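PDB 6L4U: fucoxanthin chlorophyll a/c-binding protein Lhcq3 from Chaetoceros gracilis, which binds chlorophylls a and c and carotenoids such as fucoxanthin, and probably harvests light and passes the excitation energy to a photosystem. Local coordinates for residues 66-71 with 171-176. Residues are numbered along the deposited sequence; the frame is centred on the assembly and turned at random.
Sequences ELKHGR and ELNNGR. With CLA (chlorophyll a), chain B.
Gly70 and Gly175 meet backbone to backbone, their CA atoms 3.6 Å apart, where 66-71 of helix 56-85 and 171-176 of helix 161-190 cross at 62°. Glycine suits both places because it puts only hydrogens between each CA and the other backbone. The backbones spread apart toward Leu67 and partly exposed Leu172, whose CA atoms stand 6.4 Å apart; branched side chains fill the wider interval, Leu67 CD1 meeting Leu172 CD2 at 3.8 Å. This crossed pair is the core of the chlorophyll a/b-binding fold, in which each helix carries a Glu-x-x-x-Gly-Arg sequence. Arg71 turns the edge of its guanidinium to Glu171 in a buried salt bridge: NE points nearly straight at OE2 (165°), though the modelled 2.4 Å is doubtfully short, and NH2 adds a weak bond to the same oxygen. Glu66, extended with CG opposite its backbone N (chi1 -174°), reaches past Leu172 to bind the chlorophyll magnesium through OE2 at 2.1 Å. Arg176 NH1 is modelled overlapping the chlorophyll ring, so the exact placing of this guanidinium over Glu66 OE2 is doubtful, but its positive charge probably offsets the carboxylate's.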
ATOM      1  N   GLU X  66     -61.888 -51.600 -12.366  1.00 48.46           N
ATOM      2  CA  GLU X  66     -62.871 -52.567 -11.888  1.00 48.46           C
ATOM      3  C   GLU X  66     -62.440 -53.985 -12.216  1.00 48.46           C
ATOM      4  O   GLU X  66     -62.616 -54.900 -11.404  1.00 48.46           O
ATOM      5  CB  GLU X  66     -64.238 -52.277 -12.503  1.00 48.46           C
ATOM      6  CG  GLU X  66     -65.359 -53.145 -11.960  1.00 48.46           C
ATOM      7  CD  GLU X  66     -66.653 -52.963 -12.719  1.00 48.46           C
ATOM      8  OE1 GLU X  66     -66.605 -52.857 -13.959  1.00 48.46           O
ATOM      9  OE2 GLU X  66     -67.719 -52.926 -12.076  1.00 48.46           O
ATOM     10  N   LEU X  67     -61.859 -54.179 -13.400  1.00 46.42           N
ATOM     11  CA  LEU X  67     -61.383 -55.496 -13.797  1.00 46.42           C
ATOM     12  C   LEU X  67     -60.194 -55.933 -12.954  1.00 46.42           C
ATOM     13  O   LEU X  67     -60.067 -57.114 -12.620  1.00 46.42           O
ATOM     14  CB  LEU X  67     -61.020 -55.485 -15.278  1.00 46.42           C
ATOM     15  CG  LEU X  67     -60.609 -56.821 -15.882  1.00 46.42           C
ATOM     16  CD1 LEU X  67     -61.797 -57.751 -15.915  1.00 46.42           C
ATOM     17  CD2 LEU X  67     -60.041 -56.618 -17.268  1.00 46.42           C
ATOM     18  N   LYS X  68     -59.326 -54.996 -12.575  1.00 45.75           N
ATOM     19  CA  LYS X  68     -58.184 -55.374 -11.754  1.00 45.75           C
ATOM     20  C   LYS X  68     -58.561 -55.506 -10.288  1.00 45.75           C
ATOM     21  O   LYS X  68     -57.984 -56.338  -9.582  1.00 45.75           O
ATOM     22  CB  LYS X  68     -57.042 -54.378 -11.920  1.00 45.75           C
ATOM     23  CG  LYS X  68     -55.707 -54.953 -11.495  1.00 45.75           C
ATOM     24  CD  LYS X  68     -54.624 -53.921 -11.512  1.00 45.75           C
ATOM     25  CE  LYS X  68     -54.126 -53.691 -12.914  1.00 45.75           C
ATOM     26  NZ  LYS X  68     -53.155 -52.567 -12.930  1.00 45.75           N
ATOM     27  N   HIS X  69     -59.512 -54.702  -9.809  1.00 46.06           N
ATOM     28  CA  HIS X  69     -60.041 -54.911  -8.466  1.00 46.06           C
ATOM     29  C   HIS X  69     -60.782 -56.231  -8.371  1.00 46.06           C
ATOM     30  O   HIS X  69     -60.783 -56.868  -7.314  1.00 46.06           O
ATOM     31  CB  HIS X  69     -60.983 -53.780  -8.068  1.00 46.06           C
ATOM     32  CG  HIS X  69     -60.304 -52.592  -7.464  1.00 46.06           C
ATOM     33  ND1 HIS X  69     -59.895 -51.513  -8.215  1.00 46.06           N
ATOM     34  CD2 HIS X  69     -60.000 -52.293  -6.181  1.00 46.06           C
ATOM     35  CE1 HIS X  69     -59.350 -50.610  -7.423  1.00 46.06           C
ATOM     36  NE2 HIS X  69     -59.398 -51.058  -6.183  1.00 46.06           N
ATOM     37  N   GLY X  70     -61.416 -56.651  -9.467  1.00 46.78           N
ATOM     38  CA  GLY X  70     -62.118 -57.920  -9.467  1.00 46.78           C
ATOM     39  C   GLY X  70     -61.179 -59.106  -9.400  1.00 46.78           C
ATOM     40  O   GLY X  70     -61.359 -60.003  -8.576  1.00 46.78           O
ATOM     41  N   ARG X  71     -60.160 -59.115 -10.262  1.00 50.64           N
ATOM     42  CA  ARG X  71     -59.214 -60.224 -10.315  1.00 50.64           C
ATOM     43  C   ARG X  71     -58.394 -60.341  -9.038  1.00 50.64           C
ATOM     44  O   ARG X  71     -58.049 -61.451  -8.629  1.00 50.64           O
ATOM     45  CB  ARG X  71     -58.280 -60.058 -11.508  1.00 50.64           C
ATOM     46  CG  ARG X  71     -58.954 -60.185 -12.850  1.00 50.64           C
ATOM     47  CD  ARG X  71     -58.027 -59.712 -13.943  1.00 50.64           C
ATOM     48  NE  ARG X  71     -58.631 -59.855 -15.260  1.00 50.64           N
ATOM     49  CZ  ARG X  71     -58.019 -59.546 -16.394  1.00 50.64           C
ATOM     50  NH1 ARG X  71     -56.784 -59.072 -16.372  1.00 50.64           N
ATOM     51  NH2 ARG X  71     -58.642 -59.713 -17.551  1.00 50.64           N
ATOM     52  N   GLU X 171     -66.636 -62.582 -15.709  1.00 58.45           N
ATOM     53  CA  GLU X 171     -65.442 -62.136 -15.000  1.00 58.45           C
ATOM     54  C   GLU X 171     -65.758 -60.948 -14.108  1.00 58.45           C
ATOM     55  O   GLU X 171     -65.339 -60.905 -12.946  1.00 58.45           O
ATOM     56  CB  GLU X 171     -64.327 -61.773 -15.983  1.00 58.45           C
ATOM     57  CG  GLU X 171     -63.068 -61.261 -15.291  1.00 58.45           C
ATOM     58  CD  GLU X 171     -61.790 -61.448 -16.089  1.00 58.45           C
ATOM     59  OE1 GLU X 171     -61.798 -62.125 -17.130  1.00 58.45           O
ATOM     60  OE2 GLU X 171     -60.751 -60.915 -15.661  1.00 58.45           O
ATOM     61  N   LEU X 172     -66.516 -59.985 -14.633  1.00 55.39           N
ATOM     62  CA  LEU X 172     -66.832 -58.788 -13.868  1.00 55.39           C
ATOM     63  C   LEU X 172     -67.810 -59.088 -12.742  1.00 55.39           C
ATOM     64  O   LEU X 172     -67.626 -58.606 -11.622  1.00 55.39           O
ATOM     65  CB  LEU X 172     -67.381 -57.707 -14.795  1.00 55.39           C
ATOM     66  CG  LEU X 172     -66.317 -57.028 -15.659  1.00 55.39           C
ATOM     67  CD1 LEU X 172     -66.928 -55.961 -16.540  1.00 55.39           C
ATOM     68  CD2 LEU X 172     -65.221 -56.439 -14.791  1.00 55.39           C
ATOM     69  N   ASN X 173     -68.839 -59.900 -13.013  1.00 58.78           N
ATOM     70  CA  ASN X 173     -69.833 -60.217 -11.988  1.00 58.78           C
ATOM     71  C   ASN X 173     -69.231 -61.041 -10.858  1.00 58.78           C
ATOM     72  O   ASN X 173     -69.580 -60.844  -9.690  1.00 58.78           O
ATOM     73  CB  ASN X 173     -71.016 -60.955 -12.606  1.00 58.78           C
ATOM     74  CG  ASN X 173     -72.001 -60.023 -13.267  1.00 58.78           C
ATOM     75  OD1 ASN X 173     -72.897 -59.490 -12.619  1.00 58.78           O
ATOM     76  ND2 ASN X 173     -71.845 -59.825 -14.567  1.00 58.78           N
ATOM     77  N   ASN X 174     -68.326 -61.966 -11.181  1.00 60.95           N
ATOM     78  CA  ASN X 174     -67.608 -62.665 -10.123  1.00 60.95           C
ATOM     79  C   ASN X 174     -66.589 -61.753  -9.463  1.00 60.95           C
ATOM     80  O   ASN X 174     -66.236 -61.957  -8.300  1.00 60.95           O
ATOM     81  CB  ASN X 174     -66.933 -63.921 -10.670  1.00 60.95           C
ATOM     82  CG  ASN X 174     -67.926 -65.015 -11.006  1.00 60.95           C
ATOM     83  OD1 ASN X 174     -68.128 -65.949 -10.229  1.00 60.95           O
ATOM     84  ND2 ASN X 174     -68.560 -64.899 -12.165  1.00 60.95           N
ATOM     85  N   GLY X 175     -66.114 -60.740 -10.186  1.00 54.14           N
ATOM     86  CA  GLY X 175     -65.284 -59.734  -9.557  1.00 54.14           C
ATOM     87  C   GLY X 175     -66.075 -58.832  -8.631  1.00 54.14           C
ATOM     88  O   GLY X 175     -65.614 -58.506  -7.534  1.00 54.14           O
ATOM     89  N   ARG X 176     -67.280 -58.428  -9.058  1.00 53.96           N
ATOM     90  CA  ARG X 176     -68.142 -57.582  -8.236  1.00 53.96           C
ATOM     91  C   ARG X 176     -68.541 -58.276  -6.941  1.00 53.96           C
ATOM     92  O   ARG X 176     -68.657 -57.632  -5.894  1.00 53.96           O
ATOM     93  CB  ARG X 176     -69.407 -57.201  -9.004  1.00 53.96           C
ATOM     94  CG  ARG X 176     -69.249 -56.255 -10.168  1.00 53.96           C
ATOM     95  CD  ARG X 176     -70.468 -56.412 -11.053  1.00 53.96           C
ATOM     96  NE  ARG X 176     -70.286 -55.900 -12.401  1.00 53.96           N
ATOM     97  CZ  ARG X 176     -70.945 -54.868 -12.919  1.00 53.96           C
ATOM     98  NH1 ARG X 176     -71.844 -54.164 -12.197  1.00 53.96           N
ATOM     99  NH2 ARG X 176     -70.677 -54.518 -14.169  1.00 53.96           N
TER
HETATM  100 MG   CLA B 302     -68.736 -51.507 -10.844  1.00 52.12          MG
HETATM  101  CHA CLA B 302     -70.730 -50.781 -13.555  1.00 52.12           C
HETATM  102  CHB CLA B 302     -66.468 -49.295 -12.030  1.00 52.12           C
HETATM  103  CHC CLA B 302     -67.068 -51.904  -7.979  1.00 52.12           C
HETATM  104  CHD CLA B 302     -71.532 -53.476  -9.445  1.00 52.12           C
HETATM  105  NA  CLA B 302     -68.628 -50.222 -12.462  1.00 52.12           N
HETATM  106  C1A CLA B 302     -69.425 -50.050 -13.443  1.00 52.12           C
HETATM  107  C2A CLA B 302     -68.988 -49.074 -14.492  1.00 52.12           C
HETATM  108  C3A CLA B 302     -67.606 -48.707 -14.022  1.00 52.12           C
HETATM  109  C4A CLA B 302     -67.570 -49.467 -12.747  1.00 52.12           C
HETATM  110  CMA CLA B 302     -66.558 -49.266 -14.973  1.00 52.12           C
HETATM  111  CAA CLA B 302     -69.858 -47.855 -14.137  1.00 52.12           C
HETATM  112  CBA CLA B 302     -69.476 -46.474 -14.659  1.00 52.12           C
HETATM  113  CGA CLA B 302     -68.822 -45.590 -13.611  1.00 52.12           C
HETATM  114  O1A CLA B 302     -68.230 -44.589 -13.945  1.00 52.12           O
HETATM  115  O2A CLA B 302     -68.788 -45.926 -12.200  1.00 52.12           O
HETATM  116  NB  CLA B 302     -67.004 -50.715 -10.125  1.00 52.12           N
HETATM  117  C1B CLA B 302     -66.173 -49.879 -10.726  1.00 52.12           C
HETATM  118  C2B CLA B 302     -64.971 -49.503  -9.945  1.00 52.12           C
HETATM  119  C3B CLA B 302     -65.174 -50.293  -8.714  1.00 52.12           C
HETATM  120  C4B CLA B 302     -66.457 -50.997  -8.953  1.00 52.12           C
HETATM  121  CMB CLA B 302     -63.851 -48.577 -10.317  1.00 52.12           C
HETATM  122  CAB CLA B 302     -64.328 -50.395  -7.508  1.00 52.12           C
HETATM  123  CBB CLA B 302     -63.082 -50.784  -7.587  1.00 52.12           C
HETATM  124  NC  CLA B 302     -69.238 -52.443  -9.082  1.00 52.12           N
HETATM  125  C1C CLA B 302     -68.370 -52.569  -8.072  1.00 52.12           C
HETATM  126  C2C CLA B 302     -68.807 -53.458  -6.968  1.00 52.12           C
HETATM  127  C3C CLA B 302     -70.129 -53.911  -7.418  1.00 52.12           C
HETATM  128  C4C CLA B 302     -70.285 -53.219  -8.715  1.00 52.12           C
HETATM  129  CMC CLA B 302     -68.097 -53.830  -5.703  1.00 52.12           C
HETATM  130  CAC CLA B 302     -71.092 -54.834  -6.724  1.00 52.12           C
HETATM  131  CBC CLA B 302     -71.949 -53.924  -5.873  1.00 52.12           C
HETATM  132  ND  CLA B 302     -70.665 -51.982 -11.245  1.00 52.12           N
HETATM  133  C1D CLA B 302     -71.664 -52.888 -10.771  1.00 52.12           C
HETATM  134  C2D CLA B 302     -72.767 -53.177 -11.706  1.00 52.12           C
HETATM  135  C3D CLA B 302     -72.380 -52.285 -12.831  1.00 52.12           C
HETATM  136  C4D CLA B 302     -71.188 -51.672 -12.485  1.00 52.12           C
HETATM  137  CMD CLA B 302     -74.022 -53.998 -11.665  1.00 52.12           C
HETATM  138  CAD CLA B 302     -72.747 -51.823 -14.187  1.00 52.12           C
HETATM  139  OBD CLA B 302     -73.791 -52.186 -14.837  1.00 52.12           O
HETATM  140  CBD CLA B 302     -71.708 -50.896 -14.674  1.00 52.12           C
HETATM  141  CGD CLA B 302     -71.040 -51.525 -15.851  1.00 52.12           C
HETATM  142  O1D CLA B 302     -70.280 -52.465 -15.715  1.00 52.12           O
HETATM  143  O2D CLA B 302     -71.258 -50.975 -17.170  1.00 52.12           O
HETATM  144  CED CLA B 302     -70.282 -51.217 -18.174  1.00 52.12           C
HETATM  145  C1  CLA B 302     -67.551 -45.657 -11.544  1.00 52.12           C
HETATM  146  C2  CLA B 302     -67.412 -46.411 -10.245  1.00 52.12           C
HETATM  147  C3  CLA B 302     -66.568 -45.999  -9.285  1.00 52.12           C
HETATM  148  C4  CLA B 302     -65.717 -44.774  -9.481  1.00 52.12           C
HETATM  149  C5  CLA B 302     -66.482 -46.795  -8.005  1.00 52.12           C
HETATM  150  C6  CLA B 302     -65.475 -46.253  -7.000  1.00 52.12           C
HETATM  151  C7  CLA B 302     -65.971 -46.375  -5.564  1.00 52.12           C
HETATM  152  C8  CLA B 302     -66.986 -45.305  -5.180  1.00 52.12           C
HETATM  153  C9  CLA B 302     -66.530 -43.914  -5.599  1.00 52.12           C
HETATM  154  C10 CLA B 302     -67.201 -45.350  -3.674  1.00 52.12           C
HETATM  155  C11 CLA B 302     -67.796 -46.684  -3.256  1.00 52.12           C
HETATM  156  C12 CLA B 302     -67.805 -46.860  -1.746  1.00 52.12           C
HETATM  157  C13 CLA B 302     -68.925 -47.818  -1.361  1.00 52.12           C
HETATM  158  C14 CLA B 302     -70.179 -47.056  -0.951  1.00 52.12           C
HETATM  159  C15 CLA B 302     -68.460 -48.755  -0.253  1.00 52.12           C
HETATM  160  C16 CLA B 302     -69.334 -50.001  -0.222  1.00 52.12           C
HETATM  161  C17 CLA B 302     -68.595 -51.210   0.342  1.00 52.12           C
HETATM  162  C18 CLA B 302     -68.929 -52.469  -0.454  1.00 52.12           C
HETATM  163  C19 CLA B 302     -70.429 -52.722  -0.515  1.00 52.12           C
HETATM  164  C20 CLA B 302     -68.210 -53.690   0.101  1.00 52.12           C